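Local coordinates for folylpolyglutamate synthase protein FOLC (Mycobacterium tuberculosis, PDB 2VOS) that probably adds L-glutamate to dihydropteroate and, successively, to tetrahydrofolate, using ATP and magnesium to make dihydrofolate and folylpolyglutamates, at residues T76-L89 / A325-R338. Numbering follows the deposited sequence.
Sequences TSVARMVDALVTAL and AVRAGFAAVTSPGR. With CO (cobalt (II) ion), chain E; ADP (adenosine-5'-diphosphate), chain B.
R80 starts with CG anti to its carbonyl carbon (chi1 -62°) and bends at chi3 (69°), which turns its guanidinium onto T334 and P336. NE donates to T334 O at 2.9 Å; this oxygen lies in the guanidinium plane, while NE sits well above the carbonyl plane. P336 CD covers one face of the group, 3.4 Å from R80 CZ. NH2 donates to O of the C-terminal Q487, so the guanidinium is fixed along its edge and packed over a face.

S77 and S335 meet through their hydroxyls, with OG to OG at 2.9 Å. With S335 OG anti to its backbone N, the hydroxyl is turned to S77 OG. S77 OG also donates to ADP O2A, and Q298 is a further partner.

T76 and S77 follow G74 and K75 in the P-loop (Walker A motif), here at the start of helix 75-88 of this Mur ligase-type enzyme. T76 N donates to ADP O1B of the beta-phosphate, and T76 OG1 binds the cobalt ion, whose ligands include S98 and E174. From the other segment, R338 NE and NH2 both donate to ADP O1A of the alpha-phosphate, each at 2.8 Å. R338 NH1 bonds P336 O within the turn 335-338, and T76 CG2 lies over one face of the guanidinium.

Farther along, the two helices cross at 136°, their short axes 7.7 Å apart at closest. G329 brings no side chain to the crossing, where a CB would run into L85 CA. Its CA is 3.6 Å from A88 CB, and A84 CB rests against G329 O. L85 CD2 makes a CH-pi contact over the F330 ring, 4.0 Å from the centroid. M81 CG lies near the edge of that ring and packs on both V333 methyls. Helix 296-312 and strand 284-291 also touch M81 and F330.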
ATOM      1  N   THR A  76       0.337  -2.768  -0.287  1.00 24.98           N
ATOM      2  CA  THR A  76      -0.589  -2.716   0.866  1.00 24.64           C
ATOM      3  C   THR A  76      -1.856  -3.523   0.576  1.00 23.16           C
ATOM      4  O   THR A  76      -2.335  -4.280   1.437  1.00 23.85           O
ATOM      5  CB  THR A  76      -0.934  -1.248   1.269  1.00 24.02           C
ATOM      6  OG1 THR A  76       0.233  -0.724   1.881  1.00 24.19           O
ATOM      7  CG2 THR A  76      -2.056  -1.267   2.358  1.00 22.81           C
ATOM      8  N   SER A  77      -2.423  -3.332  -0.606  1.00 24.61           N
ATOM      9  CA  SER A  77      -3.645  -4.075  -0.921  1.00 24.06           C
ATOM     10  C   SER A  77      -3.389  -5.605  -0.897  1.00 24.51           C
ATOM     11  O   SER A  77      -4.209  -6.394  -0.388  1.00 22.73           O
ATOM     12  CB  SER A  77      -4.139  -3.685  -2.310  1.00 24.76           C
ATOM     13  OG  SER A  77      -4.724  -2.398  -2.328  1.00 26.87           O
ATOM     14  N   VAL A  78      -2.258  -6.040  -1.475  1.00 23.81           N
ATOM     15  CA  VAL A  78      -1.906  -7.476  -1.462  1.00 22.74           C
ATOM     16  C   VAL A  78      -1.690  -7.936  -0.028  1.00 23.41           C
ATOM     17  O   VAL A  78      -2.106  -9.055   0.346  1.00 25.74           O
ATOM     18  CB  VAL A  78      -0.625  -7.800  -2.337  1.00 24.91           C
ATOM     19  CG1 VAL A  78      -0.140  -9.300  -2.067  1.00 22.41           C
ATOM     20  CG2 VAL A  78      -0.988  -7.626  -3.841  1.00 20.52           C
ATOM     21  N   ALA A  79      -1.035  -7.112   0.803  1.00 21.69           N
ATOM     22  CA  ALA A  79      -0.769  -7.495   2.203  1.00 21.28           C
ATOM     23  C   ALA A  79      -2.111  -7.754   2.882  1.00 21.41           C
ATOM     24  O   ALA A  79      -2.268  -8.715   3.611  1.00 21.39           O
ATOM     25  CB  ALA A  79      -0.036  -6.399   2.951  1.00 18.75           C
ATOM     26  N   ARG A  80      -3.066  -6.846   2.684  1.00 21.71           N
ATOM     27  CA  ARG A  80      -4.384  -7.015   3.337  1.00 22.15           C
ATOM     28  C   ARG A  80      -5.200  -8.210   2.820  1.00 23.18           C
ATOM     29  O   ARG A  80      -5.955  -8.796   3.606  1.00 23.38           O
ATOM     30  CB  ARG A  80      -5.227  -5.767   3.215  1.00 22.13           C
ATOM     31  CG  ARG A  80      -4.500  -4.547   3.956  1.00 21.98           C
ATOM     32  CD  ARG A  80      -5.346  -3.267   3.766  1.00 23.86           C
ATOM     33  NE  ARG A  80      -6.632  -3.297   4.505  1.00 23.56           N
ATOM     34  CZ  ARG A  80      -6.811  -2.850   5.754  1.00 24.14           C
ATOM     35  NH1 ARG A  80      -5.809  -2.339   6.469  1.00 20.88           N
ATOM     36  NH2 ARG A  80      -8.011  -2.922   6.318  1.00 24.36           N
HETATM   37  N   MSE A  81      -5.052  -8.548   1.533  1.00 21.95           N
HETATM   38  CA  MSE A  81      -5.655  -9.734   0.934  1.00 23.59           C
HETATM   39  C   MSE A  81      -5.044 -11.029   1.506  1.00 23.68           C
HETATM   40  O   MSE A  81      -5.777 -11.920   1.901  1.00 25.11           O
HETATM   41  CB  MSE A  81      -5.474  -9.728  -0.577  1.00 23.09           C
HETATM   42  CG  MSE A  81      -6.462  -8.730  -1.219  1.00 24.95           C
HETATM   43 SE   MSE A  81      -5.855  -8.452  -3.050  1.00 28.32          SE
HETATM   44  CE  MSE A  81      -7.211  -7.247  -3.666  1.00 23.63           C
ATOM     45  N   VAL A  82      -3.720 -11.109   1.554  1.00 23.36           N
ATOM     46  CA  VAL A  82      -3.033 -12.208   2.242  1.00 24.29           C
ATOM     47  C   VAL A  82      -3.534 -12.375   3.665  1.00 25.14           C
ATOM     48  O   VAL A  82      -3.841 -13.480   4.076  1.00 26.82           O
ATOM     49  CB  VAL A  82      -1.482 -11.967   2.236  1.00 24.21           C
ATOM     50  CG1 VAL A  82      -0.734 -12.924   3.174  1.00 21.81           C
ATOM     51  CG2 VAL A  82      -0.934 -12.017   0.791  1.00 25.04           C
ATOM     52  N   ASP A  83      -3.606 -11.286   4.445  1.00 24.58           N
ATOM     53  CA  ASP A  83      -4.122 -11.342   5.805  1.00 24.33           C
ATOM     54  C   ASP A  83      -5.557 -11.924   5.810  1.00 24.46           C
ATOM     55  O   ASP A  83      -5.920 -12.867   6.576  1.00 25.00           O
ATOM     56  CB  ASP A  83      -4.104  -9.905   6.381  1.00 23.97           C
ATOM     57  CG  ASP A  83      -4.351  -9.868   7.884  1.00 28.45           C
ATOM     58  OD1 ASP A  83      -4.847 -10.898   8.421  1.00 28.51           O
ATOM     59  OD2 ASP A  83      -4.075  -8.810   8.526  1.00 27.76           O
ATOM     60  N   ALA A  84      -6.415 -11.368   4.972  1.00 24.25           N
ATOM     61  CA  ALA A  84      -7.784 -11.865   4.915  1.00 23.74           C
ATOM     62  C   ALA A  84      -7.859 -13.386   4.619  1.00 24.78           C
ATOM     63  O   ALA A  84      -8.653 -14.108   5.251  1.00 24.42           O
ATOM     64  CB  ALA A  84      -8.597 -11.083   3.839  1.00 24.14           C
ATOM     65  N   LEU A  85      -7.101 -13.847   3.614  1.00 23.96           N
ATOM     66  CA  LEU A  85      -7.088 -15.272   3.238  1.00 24.64           C
ATOM     67  C   LEU A  85      -6.536 -16.151   4.389  1.00 25.60           C
ATOM     68  O   LEU A  85      -7.127 -17.175   4.741  1.00 25.32           O
ATOM     69  CB  LEU A  85      -6.235 -15.471   1.976  1.00 24.12           C
ATOM     70  CG  LEU A  85      -6.816 -14.908   0.670  1.00 26.57           C
ATOM     71  CD1 LEU A  85      -5.701 -14.938  -0.406  1.00 26.66           C
ATOM     72  CD2 LEU A  85      -8.021 -15.757   0.151  1.00 25.65           C
ATOM     73  N   VAL A  86      -5.424 -15.755   5.015  1.00 24.16           N
ATOM     74  CA  VAL A  86      -4.853 -16.557   6.087  1.00 25.20           C
ATOM     75  C   VAL A  86      -5.818 -16.597   7.297  1.00 25.94           C
ATOM     76  O   VAL A  86      -6.006 -17.670   7.993  1.00 26.05           O
ATOM     77  CB  VAL A  86      -3.461 -16.023   6.487  1.00 24.99           C
ATOM     78  CG1 VAL A  86      -2.963 -16.688   7.798  1.00 25.33           C
ATOM     79  CG2 VAL A  86      -2.504 -16.180   5.315  1.00 26.58           C
ATOM     80  N   THR A  87      -6.484 -15.484   7.543  1.00 23.84           N
ATOM     81  CA  THR A  87      -7.469 -15.404   8.626  1.00 25.92           C
ATOM     82  C   THR A  87      -8.718 -16.298   8.341  1.00 25.86           C
ATOM     83  O   THR A  87      -9.274 -16.918   9.250  1.00 27.45           O
ATOM     84  CB  THR A  87      -7.914 -13.891   8.819  1.00 25.14           C
ATOM     85  OG1 THR A  87      -6.759 -13.116   9.273  1.00 27.22           O
ATOM     86  CG2 THR A  87      -9.043 -13.795   9.844  1.00 26.35           C
ATOM     87  N   ALA A  88      -9.178 -16.296   7.102  1.00 27.12           N
ATOM     88  CA  ALA A  88     -10.287 -17.173   6.621  1.00 27.47           C
ATOM     89  C   ALA A  88      -9.896 -18.667   6.757  1.00 29.59           C
ATOM     90  O   ALA A  88     -10.781 -19.550   6.867  1.00 29.66           O
ATOM     91  CB  ALA A  88     -10.607 -16.879   5.131  1.00 26.95           C
ATOM     92  N   LEU A  89      -8.589 -18.950   6.744  1.00 29.94           N
ATOM     93  CA  LEU A  89      -8.066 -20.301   6.955  1.00 30.39           C
ATOM     94  C   LEU A  89      -7.799 -20.500   8.457  1.00 31.63           C
ATOM     95  O   LEU A  89      -7.210 -21.518   8.877  1.00 33.69           O
ATOM     96  CB  LEU A  89      -6.758 -20.457   6.189  1.00 30.20           C
ATOM     97  CG  LEU A  89      -7.039 -20.484   4.697  1.00 30.16           C
ATOM     98  CD1 LEU A  89      -5.723 -20.303   3.912  1.00 32.14           C
ATOM     99  CD2 LEU A  89      -7.738 -21.874   4.429  1.00 33.24           C
ATOM    100  N   ALA A 325     -13.173 -21.160   1.967  1.00 35.30           N
ATOM    101  CA  ALA A 325     -12.356 -20.262   2.784  1.00 37.41           C
ATOM    102  C   ALA A 325     -11.741 -19.164   1.889  1.00 37.79           C
ATOM    103  O   ALA A 325     -11.627 -17.964   2.255  1.00 38.53           O
ATOM    104  CB  ALA A 325     -11.240 -21.077   3.492  1.00 38.10           C
ATOM    105  N   VAL A 326     -11.329 -19.557   0.680  1.00 38.62           N
ATOM    106  CA  VAL A 326     -10.816 -18.547  -0.259  1.00 37.76           C
ATOM    107  C   VAL A 326     -11.945 -17.521  -0.593  1.00 38.64           C
ATOM    108  O   VAL A 326     -11.693 -16.340  -0.617  1.00 37.51           O
ATOM    109  CB  VAL A 326     -10.330 -19.206  -1.542  1.00 39.61           C
ATOM    110  CG1 VAL A 326     -10.136 -18.184  -2.682  1.00 39.61           C
ATOM    111  CG2 VAL A 326      -9.050 -20.147  -1.262  1.00 37.13           C
ATOM    112  N   ARG A 327     -13.156 -17.982  -0.922  1.00 38.79           N
ATOM    113  CA  ARG A 327     -14.252 -17.043  -1.191  1.00 38.34           C
ATOM    114  C   ARG A 327     -14.514 -16.142   0.015  1.00 38.53           C
ATOM    115  O   ARG A 327     -14.676 -14.918  -0.146  1.00 38.20           O
ATOM    116  CB  ARG A 327     -15.513 -17.782  -1.550  1.00 38.21           C
ATOM    117  CG  ARG A 327     -15.548 -18.148  -3.022  1.00 39.39           C
ATOM    118  CD  ARG A 327     -16.812 -18.929  -3.474  1.00 39.90           C
ATOM    119  NE  ARG A 327     -16.825 -20.311  -2.950  1.00 40.89           N
ATOM    120  CZ  ARG A 327     -16.145 -21.327  -3.495  1.00 45.46           C
ATOM    121  NH1 ARG A 327     -16.202 -22.541  -2.934  1.00 40.22           N
ATOM    122  NH2 ARG A 327     -15.375 -21.145  -4.588  1.00 42.76           N
ATOM    123  N   ALA A 328     -14.563 -16.742   1.201  1.00 38.72           N
ATOM    124  CA  ALA A 328     -14.805 -15.951   2.453  1.00 38.75           C
ATOM    125  C   ALA A 328     -13.687 -14.926   2.736  1.00 39.38           C
ATOM    126  O   ALA A 328     -13.985 -13.800   3.177  1.00 38.73           O
ATOM    127  CB  ALA A 328     -15.058 -16.885   3.669  1.00 39.27           C
ATOM    128  N   GLY A 329     -12.411 -15.274   2.490  1.00 37.47           N
ATOM    129  CA  GLY A 329     -11.328 -14.342   2.745  1.00 36.85           C
ATOM    130  C   GLY A 329     -11.392 -13.153   1.810  1.00 38.33           C
ATOM    131  O   GLY A 329     -11.299 -11.984   2.232  1.00 38.45           O
ATOM    132  N   PHE A 330     -11.606 -13.430   0.531  1.00 36.88           N
ATOM    133  CA  PHE A 330     -11.723 -12.316  -0.435  1.00 37.53           C
ATOM    134  C   PHE A 330     -12.925 -11.421  -0.169  1.00 37.88           C
ATOM    135  O   PHE A 330     -12.804 -10.199  -0.254  1.00 37.84           O
ATOM    136  CB  PHE A 330     -11.749 -12.850  -1.869  1.00 35.51           C
ATOM    137  CG  PHE A 330     -10.379 -13.143  -2.387  1.00 37.48           C
ATOM    138  CD1 PHE A 330      -9.404 -12.165  -2.346  1.00 38.79           C
ATOM    139  CD2 PHE A 330     -10.059 -14.422  -2.899  1.00 36.43           C
ATOM    140  CE1 PHE A 330      -8.093 -12.423  -2.801  1.00 35.59           C
ATOM    141  CE2 PHE A 330      -8.763 -14.684  -3.413  1.00 37.93           C
ATOM    142  CZ  PHE A 330      -7.805 -13.663  -3.393  1.00 38.24           C
ATOM    143  N   ALA A 331     -14.058 -12.022   0.225  1.00 38.12           N
ATOM    144  CA  ALA A 331     -15.220 -11.255   0.522  1.00 38.36           C
ATOM    145  C   ALA A 331     -15.001 -10.362   1.709  1.00 40.25           C
ATOM    146  O   ALA A 331     -15.687  -9.337   1.842  1.00 38.96           O
ATOM    147  CB  ALA A 331     -16.431 -12.149   0.766  1.00 39.23           C
ATOM    148  N   ALA A 332     -14.081 -10.728   2.589  1.00 39.84           N
ATOM    149  CA  ALA A 332     -13.875  -9.890   3.763  1.00 41.78           C
ATOM    150  C   ALA A 332     -12.783  -8.814   3.549  1.00 42.13           C
ATOM    151  O   ALA A 332     -12.527  -8.031   4.458  1.00 43.04           O
ATOM    152  CB  ALA A 332     -13.471 -10.763   4.947  1.00 41.93           C
ATOM    153  N   VAL A 333     -12.158  -8.768   2.366  1.00 40.55           N
ATOM    154  CA  VAL A 333     -11.039  -7.825   2.145  1.00 40.55           C
ATOM    155  C   VAL A 333     -11.520  -6.395   2.249  1.00 39.86           C
ATOM    156  O   VAL A 333     -12.551  -6.072   1.651  1.00 37.95           O
ATOM    157  CB  VAL A 333     -10.496  -7.982   0.677  1.00 38.99           C
ATOM    158  CG1 VAL A 333      -9.566  -6.817   0.291  1.00 43.60           C
ATOM    159  CG2 VAL A 333      -9.780  -9.326   0.578  1.00 42.36           C
ATOM    160  N   THR A 334     -10.734  -5.527   2.900  1.00 39.26           N
ATOM    161  CA  THR A 334     -10.923  -4.052   2.747  1.00 41.44           C
ATOM    162  C   THR A 334      -9.588  -3.491   2.297  1.00 40.80           C
ATOM    163  O   THR A 334      -8.516  -4.129   2.489  1.00 41.93           O
ATOM    164  CB  THR A 334     -11.362  -3.347   4.030  1.00 40.87           C
ATOM    165  OG1 THR A 334     -10.385  -3.641   5.034  1.00 44.99           O
ATOM    166  CG2 THR A 334     -12.722  -3.860   4.504  1.00 42.94           C
ATOM    167  N   SER A 335      -9.615  -2.352   1.600  1.00 41.81           N
ATOM    168  CA  SER A 335      -8.342  -1.640   1.346  1.00 40.98           C
ATOM    169  C   SER A 335      -8.654  -0.127   1.442  1.00 42.11           C
ATOM    170  O   SER A 335      -8.944   0.523   0.458  1.00 42.46           O
ATOM    171  CB  SER A 335      -7.756  -2.018  -0.009  1.00 42.53           C
ATOM    172  OG  SER A 335      -6.396  -1.537  -0.105  1.00 45.45           O
ATOM    173  N   PRO A 336      -8.664   0.397   2.661  1.00 41.97           N
ATOM    174  CA  PRO A 336      -9.063   1.756   2.916  1.00 41.58           C
ATOM    175  C   PRO A 336      -8.212   2.699   2.072  1.00 40.05           C
ATOM    176  O   PRO A 336      -7.038   2.458   1.849  1.00 39.85           O
ATOM    177  CB  PRO A 336      -8.775   1.983   4.381  1.00 41.10           C
ATOM    178  CG  PRO A 336      -8.439   0.549   4.993  1.00 44.39           C
ATOM    179  CD  PRO A 336      -8.228  -0.364   3.864  1.00 43.28           C
ATOM    180  N   GLY A 337      -8.858   3.728   1.565  1.00 39.65           N
ATOM    181  CA  GLY A 337      -8.166   4.732   0.747  1.00 39.26           C
ATOM    182  C   GLY A 337      -7.724   4.229  -0.599  1.00 41.77           C
ATOM    183  O   GLY A 337      -6.985   4.944  -1.264  1.00 44.29           O
ATOM    184  N   ARG A 338      -8.126   3.015  -1.035  1.00 42.25           N
ATOM    185  CA  ARG A 338      -7.896   2.581  -2.447  1.00 43.49           C
ATOM    186  C   ARG A 338      -9.246   2.495  -3.175  1.00 44.54           C
ATOM    187  O   ARG A 338     -10.054   1.560  -2.962  1.00 44.84           O
ATOM    188  CB  ARG A 338      -7.149   1.234  -2.544  1.00 45.21           C
ATOM    189  CG  ARG A 338      -5.623   1.359  -2.227  1.00 48.27           C
ATOM    190  CD  ARG A 338      -5.400   2.012  -0.880  1.00 54.66           C
ATOM    191  NE  ARG A 338      -4.011   1.963  -0.407  1.00 60.36           N
ATOM    192  CZ  ARG A 338      -3.588   2.440   0.773  1.00 60.55           C
ATOM    193  NH1 ARG A 338      -4.411   3.029   1.641  1.00 63.20           N
ATOM    194  NH2 ARG A 338      -2.312   2.348   1.100  1.00 65.24           N
TER
HETATM  195 CO    CO E1493       1.827   0.429   0.917  1.00 28.96          CO
HETATM  196  PB  ADP B1490       1.522   0.209  -2.287  1.00 32.04           P
HETATM  197  O1B ADP B1490       1.382  -0.345  -0.892  1.00 29.25           O
HETATM  198  O2B ADP B1490       1.822   1.681  -2.307  1.00 33.59           O
HETATM  199  O3B ADP B1490       2.364  -0.586  -3.237  1.00 30.87           O
HETATM  200  PA  ADP B1490      -1.438   0.147  -2.455  1.00 32.77           P
HETATM  201  O1A ADP B1490      -1.454   1.055  -1.234  1.00 31.51           O
HETATM  202  O2A ADP B1490      -2.273  -1.114  -2.610  1.00 26.12           O
HETATM  203  O3A ADP B1490       0.089  -0.002  -3.027  1.00 31.81           O
HETATM  204  O5' ADP B1490      -2.035   1.118  -3.612  1.00 35.29           O
HETATM  205  C5' ADP B1490      -1.669   2.493  -3.801  1.00 33.51           C
HETATM  206  C4' ADP B1490      -2.443   2.959  -5.054  1.00 39.19           C
HETATM  207  O4' ADP B1490      -1.946   2.230  -6.211  1.00 34.70           O
HETATM  208  C3' ADP B1490      -3.923   2.584  -5.059  1.00 41.59           C
HETATM  209  O3' ADP B1490      -4.726   3.676  -4.661  1.00 47.10           O
HETATM  210  C2' ADP B1490      -4.336   2.293  -6.474  1.00 42.55           C
HETATM  211  O2' ADP B1490      -4.492   3.591  -7.144  1.00 48.77           O
HETATM  212  C1' ADP B1490      -3.038   1.809  -7.066  1.00 37.44           C
HETATM  213  N9  ADP B1490      -2.854   0.332  -7.162  1.00 34.80           N
HETATM  214  C8  ADP B1490      -2.944  -0.658  -6.213  1.00 32.19           C
HETATM  215  N7  ADP B1490      -2.623  -1.863  -6.771  1.00 31.85           N
HETATM  216  C5  ADP B1490      -2.218  -1.612  -8.050  1.00 31.30           C
HETATM  217  C6  ADP B1490      -1.714  -2.398  -9.183  1.00 33.48           C
HETATM  218  N6  ADP B1490      -1.555  -3.734  -9.081  1.00 30.42           N
HETATM  219  N1  ADP B1490      -1.482  -1.729 -10.318  1.00 30.70           N
HETATM  220  C2  ADP B1490      -1.673  -0.400 -10.521  1.00 31.87           C
HETATM  221  N3  ADP B1490      -2.106   0.410  -9.520  1.00 32.58           N
HETATM  222  C4  ADP B1490      -2.393  -0.174  -8.310  1.00 34.00           C
HETATM  223  O   HOH W   1       0.499   2.016   0.537  1.00 33.04           O
HETATM  224  O   HOH W   2       3.503   1.593   0.209  1.00 32.68           O